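Side-chain contacts in stage II sporulation protein SA (Bacillus subtilis, PDB 3O6Q), which acts as the toxin of a type II toxin-antitoxin system, killing cells during sporulation unless neutralised by its cognate antitoxin SpoIISB: residues A[39-44]-A[52-57]; A[46-51]-A[113-118]; A[70-75]-A[90-95]. All coordinates share one frame; numbering follows the deposited sequence.

Overall arrangement
The chain modelled here belongs to the part of the membrane protein predicted to be cytoplasmic. After the long helix 7-35, strand 38-42 leads through a short turn into helix 45-61, and contact 1 closes this short strand-helix connection by joining the two. Contact 2 starts from an earlier turn of the same helix and reaches forward to the hairpin between strands 108-115 and 118-125, so its span crosses that of contact 1, and the two contacts touch where Tyr41 packs on helix 45-61. Contact 3 follows contact 1 in series and falls within the span of contact 2; it ties the end of strand 66-71 to helix 88-96. Contacts 2 and 3 both reach the antiparallel sheet.

Contact 1 of 3, residues A[39-44]-A[52-57]; sequences HVYYGS and IDKLLK
Tyr41 of strand 38-42 and Lys54 of helix 45-61 cross at about a right angle, meeting at the phenol end of the ring. The lysine chain, extended beyond CG, passes close to the hydroxyl: Lys54 CD lies 3.7 Å from Tyr41 OH and stands obliquely to the ring at 4.1 Å from Tyr41 CZ. Beyond it, Lys54 NZ donates a weak hydrogen bond of 3.4 Å to Tyr41 OH. Glu50, in the preceding helical turn, gives the same ammonium a weak, long ion pair. Tyr41 CB points toward the helix, and with CG anti to the carbonyl carbon (chi1 -66°) the hydroxyl comes to lie by Lys54; His39 O lies at the ring edge, in plane. Asp53 OD2 receives Lys57 NZ on its syn side in a salt bridge of 2.7 Å, while Asp53 OD1 accepts the backbone N-H of Leu69; a basic group of another protein's chain also pairs with Asp53 OD2, which would probably help keep the carboxylate charged. Strand 38-42 is extended across an interface by an antiparallel strand of that other chain, and behind the contact Val40, Ile52 and Leu56 rest on helix 132-148, with Ile52 and Leu56 also touching strand 66-71.

Contact 2 of 3, residues A[46-51]-A[113-118]; sequences DAYAEG and FTIETQ
Ala49 and Ile115 mark the closest passage of the two backbones, their CA atoms 7.4 Å apart where helix 46-51 passes the end of strand 113-115. At Ile115 the strand enters a type II' turn that ends at Gln118, closed by backbone bonds in both directions: Gln118 N to Ile115 O at 2.7 Å and Ile115 N to Gln118 O at 2.9 Å. This is the tip of a beta hairpin with a two-residue loop, whose arms, strands 108-115 and 118-125, lie in the middle of the antiparallel sheet. Helix 45-61 packs against one face of that sheet, consistent with a GAF-like fold for this part of SpoIISA, and Ile115 points from the sheet against the helix. With CG1 anti to the carbonyl carbon (chi1 -55°) and the branch extended, Ile115 CD1 comes against the helix backbone, 3.5 Å from Ala49 CA and 3.6 Å from Ala49 CB. The small Ala49 side chain probably allows this close approach. The same methyl, Ile115 CD1, also touches the Tyr48 ring, 3.6 Å from Tyr48 CD2 and oblique to the ring, while Ile115 CG2 lies 3.9 Å from Tyr48 CD2. Tyr145 of helix 132-148 meets the Tyr48 ring edge-to-face. Nearer the hairpin tip, Asp46 OD1 and Gln118 OE1 are merely neighbours at 4.1 Å, with carboxylate and amide planes 56° apart; Gln118 OE1 instead takes a weak hydrogen bond from Tyr120 OH, and Tyr120 also packs on Asp46, Ala49 and Ile115.

Contact 3 of 3, residues A[70-75]-A[90-95]; sequences CHYSTQ and DVQTRL
Gln75 NE2 is gripped by two acceptors, Gln92 OE1 across the contact and Asp79 OD1 one turn further along its own helix. The bond to Gln92 OE1 is 3.0 Å long and nearly straight, with 166° at the hydrogen. Gln92 OE1 lies almost in the plane of the Gln75 amide, whereas the donor approaches tilted from the Gln92 carbonyl plane, with a C=O...donor angle of 132°. A bend in the Gln75 chain at chi2 (59°) brings its amide to the end of the extended Gln92, and the two chains cross at about a right angle. Tyr72 reaches in beside them. Its hydroxyl sits between Gln92 CG and Leu95 CB, each 3.4 Å from Tyr72 OH, and is hydrogen-bonded to Asp96 OD2, which fixes the end of the ring. Leu95 CB stands obliquely to the ring, 3.7 Å from Tyr72 CZ, and Leu95 CD1 is 3.7 Å from Tyr72 CE1. Helix 75-82 lies alongside, touching Tyr72 through Lys78 and Leu81 and Val91 through Thr82. Leu95 and Val91 rest on strand 108-115, so helix 88-96 stands on the face of the antiparallel sheet opposite helix 45-61, an alpha-beta-alpha layering consistent with a GAF-like fold for this toxin domain.

Contact 1 of 3, residues A[39-44]-A[52-57]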
# COMPACT_ATOMS: atom_id res chain seq x y z
N HIS A 39 -16.18 7.61 -2.22
CA HIS A 39 -17.62 7.73 -1.98
C HIS A 39 -17.99 6.90 -0.75
O HIS A 39 -17.93 5.67 -0.78
CB HIS A 39 -18.38 7.21 -3.20
CG HIS A 39 -18.10 7.96 -4.47
ND1 HIS A 39 -19.09 8.62 -5.17
CD2 HIS A 39 -16.96 8.16 -5.16
CE1 HIS A 39 -18.57 9.18 -6.24
NE2 HIS A 39 -17.28 8.93 -6.26
N VAL A 40 -18.38 7.56 0.34
CA VAL A 40 -18.66 6.86 1.62
C VAL A 40 -20.14 6.68 1.92
O VAL A 40 -20.86 7.65 2.11
CB VAL A 40 -17.99 7.57 2.79
CG1 VAL A 40 -18.36 6.91 4.08
CG2 VAL A 40 -16.47 7.57 2.57
N TYR A 41 -20.58 5.42 1.95
CA TYR A 41 -21.97 5.03 2.25
C TYR A 41 -22.04 4.60 3.70
O TYR A 41 -21.21 3.80 4.15
CB TYR A 41 -22.41 3.84 1.38
CG TYR A 41 -22.49 4.12 -0.11
CD1 TYR A 41 -23.69 3.98 -0.78
CD2 TYR A 41 -21.40 4.54 -0.83
CE1 TYR A 41 -23.79 4.24 -2.14
CE2 TYR A 41 -21.49 4.81 -2.19
CZ TYR A 41 -22.68 4.66 -2.83
OH TYR A 41 -22.78 4.90 -4.16
N TYR A 42 -23.02 5.13 4.42
CA TYR A 42 -23.27 4.78 5.82
C TYR A 42 -24.78 4.80 6.10
O TYR A 42 -25.58 5.20 5.25
CB TYR A 42 -22.55 5.77 6.75
CG TYR A 42 -23.14 7.15 6.63
CD1 TYR A 42 -24.29 7.50 7.36
CD2 TYR A 42 -22.62 8.10 5.75
CE1 TYR A 42 -24.88 8.76 7.25
CE2 TYR A 42 -23.20 9.36 5.62
CZ TYR A 42 -24.34 9.68 6.37
OH TYR A 42 -24.92 10.92 6.25
N GLY A 43 -25.15 4.40 7.31
CA GLY A 43 -26.55 4.40 7.75
C GLY A 43 -27.05 3.03 8.15
O GLY A 43 -28.07 2.91 8.79
N SER A 44 -26.32 2.00 7.77
CA SER A 44 -26.72 0.64 8.06
C SER A 44 -25.61 -0.29 7.60
O SER A 44 -24.68 0.13 6.93
CB SER A 44 -28.00 0.29 7.31
OG SER A 44 -27.78 0.29 5.92
N ILE A 52 -18.03 -0.38 0.71
CA ILE A 52 -16.82 -1.18 0.65
C ILE A 52 -16.73 -1.91 -0.69
O ILE A 52 -15.70 -1.83 -1.36
CB ILE A 52 -16.77 -2.14 1.83
CG1 ILE A 52 -16.51 -1.32 3.10
CG2 ILE A 52 -15.77 -3.21 1.56
CD1 ILE A 52 -15.18 -1.53 3.78
N ASP A 53 -17.81 -2.59 -1.09
CA ASP A 53 -17.87 -3.17 -2.44
C ASP A 53 -17.51 -2.16 -3.57
O ASP A 53 -16.76 -2.52 -4.46
CB ASP A 53 -19.23 -3.81 -2.71
CG ASP A 53 -19.22 -4.69 -3.96
OD1 ASP A 53 -18.41 -5.64 -4.01
OD2 ASP A 53 -20.03 -4.45 -4.89
N LYS A 54 -18.00 -0.93 -3.54
CA LYS A 54 -17.73 0.02 -4.67
C LYS A 54 -16.29 0.51 -4.68
O LYS A 54 -15.73 0.79 -5.73
CB LYS A 54 -18.67 1.24 -4.67
CG LYS A 54 -20.13 0.88 -4.92
CD LYS A 54 -20.95 2.02 -5.51
CE LYS A 54 -22.33 1.52 -5.98
NZ LYS A 54 -23.19 2.60 -6.58
N LEU A 55 -15.70 0.59 -3.49
CA LEU A 55 -14.34 1.05 -3.34
C LEU A 55 -13.39 -0.01 -3.84
O LEU A 55 -12.46 0.27 -4.60
CB LEU A 55 -14.08 1.33 -1.86
CG LEU A 55 -12.71 1.92 -1.54
CD1 LEU A 55 -12.47 3.18 -2.35
CD2 LEU A 55 -12.57 2.12 0.02
N LEU A 56 -13.61 -1.24 -3.40
CA LEU A 56 -12.81 -2.36 -3.88
C LEU A 56 -12.90 -2.40 -5.40
O LEU A 56 -11.89 -2.47 -6.06
CB LEU A 56 -13.24 -3.69 -3.25
CG LEU A 56 -13.19 -3.83 -1.71
CD1 LEU A 56 -13.61 -5.20 -1.33
CD2 LEU A 56 -11.85 -3.57 -1.17
N LYS A 57 -14.10 -2.29 -5.94
CA LYS A 57 -14.27 -2.31 -7.38
C LYS A 57 -13.58 -1.18 -8.11
O LYS A 57 -13.04 -1.39 -9.18
CB LYS A 57 -15.74 -2.35 -7.74
CG LYS A 57 -16.28 -3.77 -7.70
CD LYS A 57 -17.77 -3.86 -7.72
CE LYS A 57 -18.18 -5.31 -7.56
NZ LYS A 57 -19.63 -5.41 -7.36

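Contact 2 of 3, residues A[46-51]-A[113-118]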
# COMPACT_ATOMS: atom_id res chain seq x y z
N ASP A 46 -25.90 -2.68 5.35
CA ASP A 46 -25.97 -2.77 3.88
C ASP A 46 -25.36 -1.56 3.15
O ASP A 46 -24.71 -1.75 2.12
CB ASP A 46 -27.41 -3.00 3.41
CG ASP A 46 -27.98 -4.36 3.84
OD1 ASP A 46 -27.19 -5.33 4.00
OD2 ASP A 46 -29.22 -4.45 3.99
N ALA A 47 -25.55 -0.35 3.67
CA ALA A 47 -24.91 0.82 3.05
C ALA A 47 -23.40 0.68 3.16
O ALA A 47 -22.67 0.84 2.16
CB ALA A 47 -25.36 2.10 3.71
N TYR A 48 -22.94 0.40 4.37
CA TYR A 48 -21.53 0.17 4.61
C TYR A 48 -21.01 -0.89 3.65
O TYR A 48 -19.99 -0.69 3.01
CB TYR A 48 -21.29 -0.26 6.06
CG TYR A 48 -19.86 -0.10 6.54
CD1 TYR A 48 -19.49 0.97 7.36
CD2 TYR A 48 -18.87 -0.99 6.17
CE1 TYR A 48 -18.16 1.15 7.81
CE2 TYR A 48 -17.55 -0.82 6.60
CZ TYR A 48 -17.20 0.25 7.44
OH TYR A 48 -15.89 0.43 7.89
N ALA A 49 -21.69 -2.03 3.56
CA ALA A 49 -21.18 -3.12 2.70
C ALA A 49 -21.13 -2.70 1.22
O ALA A 49 -20.19 -3.05 0.52
CB ALA A 49 -21.96 -4.42 2.88
N GLU A 50 -22.11 -1.89 0.80
CA GLU A 50 -22.15 -1.31 -0.55
C GLU A 50 -20.98 -0.40 -0.86
O GLU A 50 -20.36 -0.52 -1.92
CB GLU A 50 -23.41 -0.50 -0.75
CG GLU A 50 -23.45 0.16 -2.11
CD GLU A 50 -24.80 0.70 -2.48
OE1 GLU A 50 -25.78 0.46 -1.74
OE2 GLU A 50 -24.88 1.36 -3.53
N GLY A 51 -20.69 0.52 0.05
CA GLY A 51 -19.53 1.38 -0.06
C GLY A 51 -18.19 0.65 -0.11
O GLY A 51 -17.30 1.02 -0.87
N PHE A 113 -14.56 -11.40 6.15
CA PHE A 113 -14.69 -10.02 6.55
C PHE A 113 -16.01 -9.82 7.27
O PHE A 113 -17.04 -10.39 6.89
CB PHE A 113 -14.60 -9.17 5.28
CG PHE A 113 -14.74 -7.72 5.51
CD1 PHE A 113 -13.78 -7.04 6.20
CD2 PHE A 113 -15.83 -7.04 5.02
CE1 PHE A 113 -13.88 -5.69 6.39
CE2 PHE A 113 -15.97 -5.67 5.22
CZ PHE A 113 -14.98 -4.99 5.91
N THR A 114 -15.98 -9.03 8.34
CA THR A 114 -17.15 -8.86 9.22
C THR A 114 -17.49 -7.38 9.45
O THR A 114 -16.65 -6.62 9.89
CB THR A 114 -16.90 -9.54 10.58
OG1 THR A 114 -16.46 -10.87 10.33
CG2 THR A 114 -18.14 -9.59 11.42
N ILE A 115 -18.72 -6.99 9.10
CA ILE A 115 -19.25 -5.66 9.38
C ILE A 115 -20.28 -5.80 10.50
O ILE A 115 -21.32 -6.47 10.34
CB ILE A 115 -19.94 -4.99 8.17
CG1 ILE A 115 -18.98 -4.94 6.94
CG2 ILE A 115 -20.51 -3.58 8.57
CD1 ILE A 115 -19.66 -4.46 5.60
N GLU A 116 -19.97 -5.18 11.63
CA GLU A 116 -20.74 -5.31 12.85
C GLU A 116 -21.03 -6.78 13.19
O GLU A 116 -20.15 -7.46 13.69
CB GLU A 116 -22.00 -4.43 12.78
CG GLU A 116 -21.66 -2.95 12.95
CD GLU A 116 -22.85 -2.04 12.72
OE1 GLU A 116 -23.98 -2.42 13.12
OE2 GLU A 116 -22.65 -0.94 12.15
N THR A 117 -22.24 -7.27 12.90
CA THR A 117 -22.59 -8.64 13.20
C THR A 117 -22.66 -9.51 11.93
O THR A 117 -22.96 -10.70 12.00
CB THR A 117 -23.98 -8.73 13.92
OG1 THR A 117 -24.97 -8.09 13.11
CG2 THR A 117 -23.95 -8.07 15.31
N GLN A 118 -22.40 -8.92 10.76
CA GLN A 118 -22.66 -9.59 9.50
C GLN A 118 -21.39 -10.08 8.85
O GLN A 118 -20.40 -9.35 8.79
CB GLN A 118 -23.43 -8.67 8.55
CG GLN A 118 -24.94 -8.63 8.87
CD GLN A 118 -25.80 -8.24 7.66
OE1 GLN A 118 -25.30 -7.82 6.60
NE2 GLN A 118 -27.12 -8.37 7.83

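Contact 3 of 3, residues A[70-75]-A[90-95]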
# COMPACT_ATOMS: atom_id res chain seq x y z
N CYS A 70 -18.90 -10.50 -0.78
CA CYS A 70 -19.90 -11.54 -0.90
C CYS A 70 -20.49 -11.83 0.47
O CYS A 70 -19.76 -11.91 1.46
CB CYS A 70 -19.26 -12.80 -1.50
SG CYS A 70 -18.68 -12.62 -3.18
N HIS A 71 -21.81 -11.96 0.53
CA HIS A 71 -22.46 -12.35 1.76
C HIS A 71 -21.91 -13.72 2.13
O HIS A 71 -21.62 -14.53 1.26
CB HIS A 71 -23.99 -12.40 1.59
CG HIS A 71 -24.63 -11.04 1.53
ND1 HIS A 71 -24.96 -10.32 2.66
CD2 HIS A 71 -25.00 -10.27 0.47
CE1 HIS A 71 -25.50 -9.17 2.30
NE2 HIS A 71 -25.53 -9.11 0.98
N TYR A 72 -21.73 -13.95 3.42
CA TYR A 72 -21.26 -15.24 3.90
C TYR A 72 -21.98 -15.59 5.20
O TYR A 72 -21.36 -15.94 6.21
CB TYR A 72 -19.73 -15.21 4.05
CG TYR A 72 -19.14 -16.60 4.19
CD1 TYR A 72 -18.92 -17.41 3.08
CD2 TYR A 72 -18.83 -17.11 5.43
CE1 TYR A 72 -18.41 -18.69 3.21
CE2 TYR A 72 -18.31 -18.39 5.56
CZ TYR A 72 -18.11 -19.18 4.45
OH TYR A 72 -17.61 -20.47 4.61
N SER A 73 -23.31 -15.48 5.15
CA SER A 73 -24.20 -15.72 6.28
C SER A 73 -24.95 -17.05 6.16
O SER A 73 -24.85 -17.92 7.01
CB SER A 73 -25.24 -14.61 6.35
OG SER A 73 -24.61 -13.38 6.52
N THR A 74 -25.75 -17.15 5.11
CA THR A 74 -26.61 -18.30 4.91
C THR A 74 -25.81 -19.38 4.19
O THR A 74 -24.81 -19.08 3.53
CB THR A 74 -27.84 -17.93 4.10
OG1 THR A 74 -27.44 -17.19 2.94
CG2 THR A 74 -28.76 -17.05 4.92
N GLN A 75 -26.23 -20.62 4.36
CA GLN A 75 -25.55 -21.74 3.73
C GLN A 75 -25.57 -21.54 2.23
O GLN A 75 -24.63 -21.94 1.54
CB GLN A 75 -26.21 -23.07 4.13
CG GLN A 75 -25.50 -24.35 3.61
CD GLN A 75 -24.03 -24.49 4.08
OE1 GLN A 75 -23.74 -24.59 5.28
NE2 GLN A 75 -23.11 -24.50 3.13
N ASP A 90 -13.45 -28.09 2.50
CA ASP A 90 -12.21 -27.54 3.06
C ASP A 90 -12.22 -26.01 2.98
O ASP A 90 -11.88 -25.32 3.95
CB ASP A 90 -10.96 -28.10 2.32
CG ASP A 90 -9.67 -27.19 2.50
OD1 ASP A 90 -9.13 -26.71 1.47
OD2 ASP A 90 -9.21 -26.93 3.64
N VAL A 91 -12.58 -25.49 1.81
CA VAL A 91 -12.65 -24.06 1.64
C VAL A 91 -13.58 -23.50 2.72
O VAL A 91 -13.23 -22.57 3.42
CB VAL A 91 -13.16 -23.66 0.23
CG1 VAL A 91 -13.26 -22.13 0.11
CG2 VAL A 91 -12.25 -24.24 -0.87
N GLN A 92 -14.74 -24.11 2.86
CA GLN A 92 -15.72 -23.63 3.83
C GLN A 92 -15.22 -23.66 5.25
O GLN A 92 -15.50 -22.74 6.01
CB GLN A 92 -17.00 -24.46 3.73
CG GLN A 92 -18.21 -23.81 4.39
CD GLN A 92 -19.44 -24.64 4.35
OE1 GLN A 92 -20.17 -24.58 3.39
NE2 GLN A 92 -19.71 -25.37 5.41
N THR A 93 -14.49 -24.71 5.62
CA THR A 93 -14.05 -24.82 7.01
C THR A 93 -13.04 -23.71 7.28
O THR A 93 -13.10 -23.06 8.33
CB THR A 93 -13.62 -26.28 7.44
OG1 THR A 93 -12.86 -26.92 6.41
CG2 THR A 93 -14.87 -27.16 7.72
N ARG A 94 -12.19 -23.40 6.31
CA ARG A 94 -11.21 -22.32 6.50
C ARG A 94 -11.91 -21.01 6.72
O ARG A 94 -11.60 -20.27 7.65
CB ARG A 94 -10.30 -22.12 5.28
CG ARG A 94 -9.25 -23.17 5.00
CD ARG A 94 -7.91 -22.46 4.73
NE ARG A 94 -6.99 -23.32 4.01
CZ ARG A 94 -6.05 -22.89 3.17
NH1 ARG A 94 -5.88 -21.60 2.90
NH2 ARG A 94 -5.26 -23.78 2.57
N LEU A 95 -12.86 -20.72 5.85
CA LEU A 95 -13.54 -19.46 5.90
C LEU A 95 -14.36 -19.34 7.18
O LEU A 95 -14.30 -18.31 7.85
CB LEU A 95 -14.44 -19.32 4.69
CG LEU A 95 -13.75 -19.10 3.35
CD1 LEU A 95 -14.86 -19.10 2.34
CD2 LEU A 95 -12.98 -17.80 3.33